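Local coordinates for cell envelope-related transcriptional attenuator domain-containing protein (Streptococcus agalactiae, PDB 3OKZ), which is of unknown function but belongs to the LytR/CpsA/Psr family, whose members are thought to attach glycopolymers to cell-wall peptidoglycan, at residues V48-N51 with K56-M59; L105-D110 with K276-K281; Y244-E249 with K264-A269. One frame throughout, in Å; residues are numbered along the deposited sequence.

Contact 1: residues V48-N51 with K56-M59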
loop_
_atom_site.group_PDB
_atom_site.type_symbol
_atom_site.label_atom_id
_atom_site.label_comp_id
_atom_site.label_asym_id
_atom_site.label_seq_id
_atom_site.Cartn_x
_atom_site.Cartn_y
_atom_site.Cartn_z
ATOM N N VAL A 48 0.900 6.666 -1.588
ATOM C CA VAL A 48 0.772 7.795 -0.677
ATOM C C VAL A 48 1.223 9.111 -1.287
ATOM O O VAL A 48 2.260 9.173 -1.955
ATOM C CB VAL A 48 1.616 7.576 0.603
ATOM C CG1 VAL A 48 1.130 8.499 1.714
ATOM C CG2 VAL A 48 1.563 6.111 1.031
ATOM N N THR A 49 0.441 10.161 -1.051
ATOM C CA THR A 49 0.778 11.498 -1.533
ATOM C C THR A 49 1.000 12.358 -0.309
ATOM O O THR A 49 0.293 12.201 0.691
ATOM C CB THR A 49 -0.361 12.161 -2.304
ATOM O OG1 THR A 49 -1.467 12.358 -1.421
ATOM C CG2 THR A 49 -0.788 11.321 -3.471
ATOM N N ILE A 50 1.985 13.253 -0.397
ATOM C CA ILE A 50 2.316 14.196 0.679
ATOM C C ILE A 50 2.639 15.521 0.006
ATOM O O ILE A 50 3.529 15.589 -0.850
ATOM C CB ILE A 50 3.565 13.769 1.499
ATOM C CG1 ILE A 50 3.397 12.350 2.041
ATOM C CG2 ILE A 50 3.773 14.733 2.658
ATOM C CD1 ILE A 50 4.505 11.408 1.614
ATOM N N ASN A 51 1.904 16.566 0.372
ATOM C CA ASN A 51 2.121 17.886 -0.210
ATOM C C ASN A 51 2.423 18.873 0.903
ATOM O O ASN A 51 1.513 19.364 1.578
ATOM C CB ASN A 51 0.885 18.344 -0.970
ATOM C CG ASN A 51 1.132 19.605 -1.754
ATOM O OD1 ASN A 51 1.608 20.599 -1.213
ATOM N ND2 ASN A 51 0.808 19.575 -3.038
ATOM N N LYS A 56 -1.240 18.566 3.232
ATOM C CA LYS A 56 -2.197 17.470 3.245
ATOM C C LYS A 56 -1.596 16.151 2.779
ATOM O O LYS A 56 -0.559 16.119 2.116
ATOM C CB LYS A 56 -3.396 17.837 2.367
ATOM C CG LYS A 56 -4.515 16.790 2.333
ATOM C CD LYS A 56 -5.742 17.299 1.555
ATOM C CE LYS A 56 -5.394 17.705 0.120
ATOM N NZ LYS A 56 -6.555 18.251 -0.647
ATOM N N THR A 57 -2.264 15.060 3.133
ATOM C CA THR A 57 -1.817 13.727 2.753
ATOM C C THR A 57 -2.993 12.842 2.359
ATOM O O THR A 57 -4.069 12.922 2.951
ATOM C CB THR A 57 -1.059 13.052 3.909
ATOM O OG1 THR A 57 0.204 13.700 4.086
ATOM C CG2 THR A 57 -0.839 11.573 3.625
ATOM N N THR A 58 -2.784 12.001 1.352
ATOM C CA THR A 58 -3.828 11.087 0.909
ATOM C C THR A 58 -3.255 9.692 0.752
ATOM O O THR A 58 -2.100 9.527 0.354
ATOM C CB THR A 58 -4.406 11.492 -0.450
ATOM O OG1 THR A 58 -3.480 11.133 -1.488
ATOM C CG2 THR A 58 -4.675 12.999 -0.484
HETATM N N MSE A 59 -4.072 8.692 1.062
HETATM C CA MSE A 59 -3.666 7.301 0.937
HETATM C C MSE A 59 -4.650 6.532 0.101
HETATM O O MSE A 59 -5.837 6.453 0.428
HETATM C CB MSE A 59 -3.598 6.635 2.291
HETATM C CG MSE A 59 -2.637 7.265 3.246
HETATM SE SE MSE A 59 -2.571 6.151 4.776
HETATM C CE MSE A 59 -1.056 5.073 4.244
#
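T49 and T58 face each other as a hydrogen-bonded antiparallel pair. T49 N reaches T58 O at 3.0 Å, almost straight at the hydrogen (171°), whereas T58 N returns to T49 O at 3.2 Å. Both threonine hydroxyls sit between backbone N and carbonyl carbon (chi1 64° and 76°), which turns them toward one another across the strands; their modelled separation is too short to be trusted in detail at this resolution. Two residues on, N51 N meets K56 O at 3.1 Å, and K56 N gives a weak bond back to N51 O. V48-M59 and I50-T57 are the non-hydrogen-bonded pairs. On their face, T57 CG2 lies 3.2 Å from T49 O and 4.1 Å from V48 CG1, while V48 CG1 packs at 4.2 Å on CG of selenomethionine M59. This is the beta hairpin of strands 41-51 and 56-62 inside the mixed central sheet, part of the LytR/CpsA/Psr domain of a longer protein, with strand 20-28 beside the first and strand 241-252 beside the second. Helix 264-277 and L278 lie against the threonine face: T49 touches I274, and E277 lies against both T49 and T58. N51 OD1 accepts a hydrogen bond from T54 N in the turn, and N51 ND2 bonds to E277 O. The opposite face meets S237, whose carbonyl takes a weak bond from T57 OG1. The chemistry implies a join in which main-chain bonds set the register, while buried polar side-chain groups find partners in the hairpin turn, in a neighbouring loop and at the helix end.

Contact 2: residues L105-D110 with K276-K281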
loop_
_atom_site.group_PDB
_atom_site.type_symbol
_atom_site.label_atom_id
_atom_site.label_comp_id
_atom_site.label_asym_id
_atom_site.label_seq_id
_atom_site.Cartn_x
_atom_site.Cartn_y
_atom_site.Cartn_z
ATOM N N LEU A 105 -1.529 3.743 -12.670
ATOM C CA LEU A 105 -2.005 5.095 -12.423
ATOM C C LEU A 105 -1.562 6.151 -13.425
ATOM O O LEU A 105 -2.061 7.271 -13.383
ATOM C CB LEU A 105 -1.577 5.541 -11.036
ATOM C CG LEU A 105 -2.056 4.694 -9.865
ATOM C CD1 LEU A 105 -1.408 5.226 -8.585
ATOM C CD2 LEU A 105 -3.578 4.740 -9.776
ATOM N N ASP A 106 -0.636 5.811 -14.317
ATOM C CA ASP A 106 -0.145 6.775 -15.305
ATOM C C ASP A 106 0.551 7.925 -14.586
ATOM O O ASP A 106 0.141 9.090 -14.694
ATOM C CB ASP A 106 -1.298 7.337 -16.137
ATOM C CG ASP A 106 -0.820 8.287 -17.211
ATOM O OD1 ASP A 106 0.059 7.882 -17.999
ATOM O OD2 ASP A 106 -1.314 9.433 -17.273
ATOM N N ILE A 107 1.605 7.587 -13.849
ATOM C CA ILE A 107 2.353 8.569 -13.081
ATOM C C ILE A 107 3.672 7.968 -12.614
ATOM O O ILE A 107 3.815 6.748 -12.499
ATOM C CB ILE A 107 1.535 9.015 -11.840
ATOM C CG1 ILE A 107 2.248 10.147 -11.110
ATOM C CG2 ILE A 107 1.362 7.849 -10.879
ATOM C CD1 ILE A 107 1.500 10.622 -9.883
ATOM N N ASN A 108 4.645 8.833 -12.364
ATOM C CA ASN A 108 5.935 8.378 -11.875
ATOM C C ASN A 108 5.883 8.490 -10.358
ATOM O O ASN A 108 5.583 9.550 -9.788
ATOM C CB ASN A 108 7.065 9.228 -12.470
ATOM C CG ASN A 108 7.363 8.861 -13.937
ATOM O OD1 ASN A 108 8.256 9.435 -14.571
ATOM N ND2 ASN A 108 6.612 7.898 -14.473
ATOM N N VAL A 109 6.143 7.372 -9.705
ATOM C CA VAL A 109 6.106 7.298 -8.246
ATOM C C VAL A 109 7.443 7.678 -7.603
ATOM O O VAL A 109 8.348 6.856 -7.512
ATOM C CB VAL A 109 5.723 5.867 -7.797
ATOM C CG1 VAL A 109 5.579 5.811 -6.293
ATOM C CG2 VAL A 109 4.444 5.440 -8.479
ATOM N N ASP A 110 7.547 8.916 -7.146
ATOM C CA ASP A 110 8.757 9.428 -6.507
ATOM C C ASP A 110 9.581 8.422 -5.695
ATOM O O ASP A 110 10.733 8.128 -6.024
ATOM C CB ASP A 110 8.378 10.614 -5.618
ATOM C CG ASP A 110 8.054 11.851 -6.416
ATOM O OD1 ASP A 110 7.227 12.661 -5.962
ATOM O OD2 ASP A 110 8.641 12.019 -7.501
ATOM N N LYS A 276 -3.478 15.766 -9.076
ATOM C CA LYS A 276 -3.677 17.094 -8.516
ATOM C C LYS A 276 -2.856 17.242 -7.233
ATOM O O LYS A 276 -2.366 18.327 -6.927
ATOM C CB LYS A 276 -5.152 17.340 -8.202
ATOM C CG LYS A 276 -5.406 18.689 -7.528
ATOM C CD LYS A 276 -6.823 18.820 -6.967
ATOM C CE LYS A 276 -7.889 18.737 -8.053
ATOM N NZ LYS A 276 -9.270 18.885 -7.509
ATOM N N GLU A 277 -2.705 16.147 -6.489
ATOM C CA GLU A 277 -1.946 16.154 -5.236
ATOM C C GLU A 277 -0.457 16.380 -5.451
ATOM O O GLU A 277 0.179 17.113 -4.690
ATOM C CB GLU A 277 -2.125 14.831 -4.486
ATOM C CG GLU A 277 -3.528 14.578 -4.007
ATOM C CD GLU A 277 -4.082 15.754 -3.245
ATOM O OE1 GLU A 277 -3.315 16.364 -2.465
ATOM O OE2 GLU A 277 -5.281 16.064 -3.417
ATOM N N LEU A 278 0.103 15.736 -6.471
ATOM C CA LEU A 278 1.529 15.881 -6.737
ATOM C C LEU A 278 1.830 17.064 -7.651
ATOM O O LEU A 278 2.953 17.196 -8.157
ATOM C CB LEU A 278 2.102 14.601 -7.359
ATOM C CG LEU A 278 2.110 13.285 -6.570
ATOM C CD1 LEU A 278 2.018 13.562 -5.065
ATOM C CD2 LEU A 278 0.961 12.417 -7.028
ATOM N N ASP A 279 0.836 17.932 -7.845
ATOM C CA ASP A 279 1.006 19.096 -8.711
ATOM C C ASP A 279 1.391 18.631 -10.116
ATOM O O ASP A 279 2.417 19.047 -10.668
ATOM C CB ASP A 279 2.094 20.043 -8.176
ATOM C CG ASP A 279 1.582 20.991 -7.092
ATOM O OD1 ASP A 279 0.360 21.241 -7.030
ATOM O OD2 ASP A 279 2.415 21.506 -6.310
ATOM N N LYS A 280 0.574 17.744 -10.674
ATOM C CA LYS A 280 0.792 17.227 -12.021
ATOM C C LYS A 280 -0.437 17.541 -12.857
ATOM O O LYS A 280 -1.543 17.638 -12.339
ATOM C CB LYS A 280 1.011 15.718 -11.992
ATOM C CG LYS A 280 2.327 15.302 -11.385
ATOM C CD LYS A 280 2.348 13.807 -11.102
ATOM C CE LYS A 280 3.700 13.369 -10.590
ATOM N NZ LYS A 280 4.740 13.516 -11.634
ATOM N N LYS A 281 -0.240 17.718 -14.152
ATOM C CA LYS A 281 -1.357 18.013 -15.027
ATOM C C LYS A 281 -2.233 16.767 -15.081
ATOM O O LYS A 281 -1.730 15.646 -14.995
ATOM C CB LYS A 281 -0.848 18.381 -16.425
ATOM C CG LYS A 281 -0.112 19.718 -16.494
ATOM C CD LYS A 281 0.056 20.147 -17.937
ATOM C CE LYS A 281 0.574 21.567 -18.052
ATOM N NZ LYS A 281 0.710 21.972 -19.486
#
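The tail of helix 264-277, closed by a Schellman motif, receives I107 from the loop between helix 93-105 and strand 111-116. Extended throughout, with CG1 anti to the backbone N (chi1 -174°) and chi2 near 180°, the isoleucine brings CD1 against two partners: L278 CD2 lies 3.4 Å from I107 CD1, and K280 CD lies 3.5 Å from the same methyl. The aliphatic part of K280 passes across the isoleucine at about a right angle, its CE 3.6 Å from I107 CG1, before a bend at chi4 (-66°) carries the ammonium group aside. In the Schellman motif D279 has positive phi; K280 N bonds back to K275 O, and D279 N makes a weak bond to K276 O. The reversal at D279 brings L278 and K280, lying either side of it in sequence, against one isoleucine. L278 also rests on T49 and S21 of the central sheet, which places the cap between sheet and loop. Salt bridges lie nearby in the same segments: D106 OD2 pairs with K275, D279 OD2 with K18 and K53. K280 NZ stands 5.9 Å from D110 OD2, beyond direct pairing, and that carboxylate oxygen is hydrogen-bonded by S11 OG.

Contact 3: residues Y244-E249 with K264-A269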
loop_
_atom_site.group_PDB
_atom_site.type_symbol
_atom_site.label_atom_id
_atom_site.label_comp_id
_atom_site.label_asym_id
_atom_site.label_seq_id
_atom_site.Cartn_x
_atom_site.Cartn_y
_atom_site.Cartn_z
ATOM N N TYR A 244 -8.413 6.650 0.567
ATOM C CA TYR A 244 -9.265 6.209 -0.528
ATOM C C TYR A 244 -8.939 4.778 -0.918
ATOM O O TYR A 244 -7.821 4.303 -0.706
ATOM C CB TYR A 244 -9.085 7.102 -1.756
ATOM C CG TYR A 244 -9.238 8.582 -1.490
ATOM C CD1 TYR A 244 -8.246 9.298 -0.816
ATOM C CD2 TYR A 244 -10.377 9.269 -1.916
ATOM C CE1 TYR A 244 -8.381 10.658 -0.573
ATOM C CE2 TYR A 244 -10.527 10.632 -1.678
ATOM C CZ TYR A 244 -9.528 11.321 -1.005
ATOM O OH TYR A 244 -9.685 12.668 -0.753
ATOM N N GLN A 245 -9.925 4.100 -1.495
ATOM C CA GLN A 245 -9.765 2.720 -1.932
ATOM C C GLN A 245 -10.065 2.620 -3.432
ATOM O O GLN A 245 -11.128 3.027 -3.899
ATOM C CB GLN A 245 -10.707 1.794 -1.143
ATOM C CG GLN A 245 -10.705 0.328 -1.619
ATOM C CD GLN A 245 -9.393 -0.392 -1.364
ATOM O OE1 GLN A 245 -8.985 -0.572 -0.222
ATOM N NE2 GLN A 245 -8.730 -0.809 -2.431
ATOM N N LEU A 246 -9.109 2.092 -4.183
ATOM C CA LEU A 246 -9.269 1.924 -5.620
ATOM C C LEU A 246 -9.940 0.574 -5.849
ATOM O O LEU A 246 -9.388 -0.463 -5.487
ATOM C CB LEU A 246 -7.899 1.949 -6.292
ATOM C CG LEU A 246 -7.885 1.609 -7.779
ATOM C CD1 LEU A 246 -8.641 2.685 -8.554
ATOM C CD2 LEU A 246 -6.450 1.495 -8.254
ATOM N N LYS A 247 -11.132 0.575 -6.433
ATOM C CA LYS A 247 -11.820 -0.693 -6.665
ATOM C C LYS A 247 -12.601 -0.775 -7.970
ATOM O O LYS A 247 -13.149 0.221 -8.441
ATOM C CB LYS A 247 -12.761 -1.001 -5.495
ATOM C CG LYS A 247 -13.694 0.142 -5.139
ATOM C CD LYS A 247 -14.603 -0.217 -3.963
ATOM C CE LYS A 247 -15.360 1.015 -3.457
ATOM N NZ LYS A 247 -16.448 0.683 -2.492
ATOM N N GLY A 248 -12.640 -1.971 -8.549
ATOM C CA GLY A 248 -13.385 -2.171 -9.779
ATOM C C GLY A 248 -14.564 -3.105 -9.544
ATOM O O GLY A 248 -14.797 -3.538 -8.414
ATOM N N GLU A 249 -15.319 -3.410 -10.597
ATOM C CA GLU A 249 -16.451 -4.317 -10.468
ATOM C C GLU A 249 -15.915 -5.739 -10.402
ATOM O O GLU A 249 -14.885 -6.039 -10.990
ATOM C CB GLU A 249 -17.391 -4.185 -11.664
ATOM C CG GLU A 249 -18.763 -3.617 -11.315
ATOM C CD GLU A 249 -18.730 -2.125 -11.053
ATOM O OE1 GLU A 249 -17.865 -1.680 -10.265
ATOM O OE2 GLU A 249 -19.573 -1.401 -11.634
ATOM N N LYS A 264 -13.399 2.700 -16.821
ATOM C CA LYS A 264 -12.673 3.849 -17.341
ATOM C C LYS A 264 -12.997 5.104 -16.530
ATOM O O LYS A 264 -12.093 5.780 -16.030
ATOM C CB LYS A 264 -13.021 4.084 -18.813
ATOM C CG LYS A 264 -12.435 3.059 -19.791
ATOM C CD LYS A 264 -12.801 3.383 -21.251
ATOM C CE LYS A 264 -12.253 2.347 -22.236
ATOM N NZ LYS A 264 -12.729 2.578 -23.636
ATOM N N LYS A 265 -14.284 5.398 -16.390
ATOM C CA LYS A 265 -14.737 6.580 -15.663
ATOM C C LYS A 265 -14.081 6.735 -14.293
ATOM O O LYS A 265 -13.750 7.844 -13.875
ATOM C CB LYS A 265 -16.253 6.518 -15.476
ATOM C CG LYS A 265 -16.914 7.829 -15.069
ATOM C CD LYS A 265 -17.216 8.704 -16.289
ATOM C CE LYS A 265 -18.065 9.922 -15.923
ATOM N NZ LYS A 265 -18.520 10.682 -17.127
ATOM N N HIS A 266 -13.894 5.616 -13.601
ATOM C CA HIS A 266 -13.328 5.618 -12.255
ATOM C C HIS A 266 -11.817 5.785 -12.188
ATOM O O HIS A 266 -11.317 6.717 -11.562
ATOM C CB HIS A 266 -13.711 4.324 -11.537
ATOM C CG HIS A 266 -13.410 4.331 -10.071
ATOM N ND1 HIS A 266 -12.737 3.305 -9.443
ATOM C CD2 HIS A 266 -13.733 5.219 -9.099
ATOM C CE1 HIS A 266 -12.660 3.558 -8.149
ATOM N NE2 HIS A 266 -13.256 4.713 -7.913
ATOM N N LEU A 267 -11.094 4.869 -12.822
ATOM C CA LEU A 267 -9.643 4.909 -12.799
ATOM C C LEU A 267 -9.068 6.257 -13.208
ATOM O O LEU A 267 -8.055 6.685 -12.666
ATOM C CB LEU A 267 -9.061 3.788 -13.672
ATOM C CG LEU A 267 -7.536 3.724 -13.812
ATOM C CD1 LEU A 267 -6.870 3.836 -12.465
ATOM C CD2 LEU A 267 -7.148 2.434 -14.480
ATOM N N LEU A 268 -9.707 6.935 -14.153
ATOM C CA LEU A 268 -9.214 8.243 -14.579
ATOM C C LEU A 268 -9.318 9.185 -13.379
ATOM O O LEU A 268 -8.310 9.669 -12.868
ATOM C CB LEU A 268 -10.049 8.767 -15.757
ATOM C CG LEU A 268 -9.596 9.975 -16.594
ATOM C CD1 LEU A 268 -9.816 11.262 -15.835
ATOM C CD2 LEU A 268 -8.140 9.810 -16.977
ATOM N N ALA A 269 -10.543 9.417 -12.923
ATOM C CA ALA A 269 -10.804 10.283 -11.781
ATOM C C ALA A 269 -9.788 10.112 -10.648
ATOM O O ALA A 269 -9.263 11.090 -10.108
ATOM C CB ALA A 269 -12.198 10.015 -11.250
#
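H266 and L246 join helix 264-277 to strand 241-252 near an edge of the mixed sheet. The two elements belong to a beta hairpin of strands 241-252 and 258-261 leading into helix 264-277: the second strand pairs antiparallel with the first, and the chain then enters the helix that packs on the sheet. From H266, in the first turn of this helix, CB points toward the strand, and CG stands anti to the backbone N (chi1 -169°), carrying the ring to the main chain of K247. H266 ND1 comes to 3.3 Å from K247 O. H266 CE1 is 3.4 Å from the same oxygen, which approaches the ring obliquely. K247 N lies at the ring's edge, in its plane, 3.8 Å from H266 CE1. The same CE1 also meets L246 CD1 at 4.1 Å, again oblique to the ring. That leucine methyl also meets L267 CD1 at 4.4 Å, so the branch of one strand residue serves two successive helix residues. L246 also touches L62 of strand 56-62, and L267 touches T288. K247 starts away from the helix at CB, and its side chain touches Y180 of helix 178-200; the atoms it brings nearest to H266 are main-chain O and N. The carbonyl of L246 is occupied too: Q245 NE2 donates to L246 O at 3.1 Å with the acceptor in the amide's plane, although the donor stands above the plane of the carbonyl.

Contact 1 is the buried member of the set, a sheet pairing built largely on backbone hydrogen bonds, whereas contacts 2 and 3 are partly buried and depend on side-chain packing. Helix 264-277 connects all three: its start serves contact 3, its capped end serves contact 2, and E277 near that end reaches contact 1. Strands 56-62 and 241-252 are sheet neighbours, so 48-51/56-59 and 244-249/264-269 are also tied through M59 O and Y244 N. In sequence, contact 3 nests inside the long loop closed by contact 2. Aliphatic packing marks contact 2, where the charged neighbours pair with residues beyond its two segments; a histidine edging up to the main chain just past the strand distinguishes contact 3.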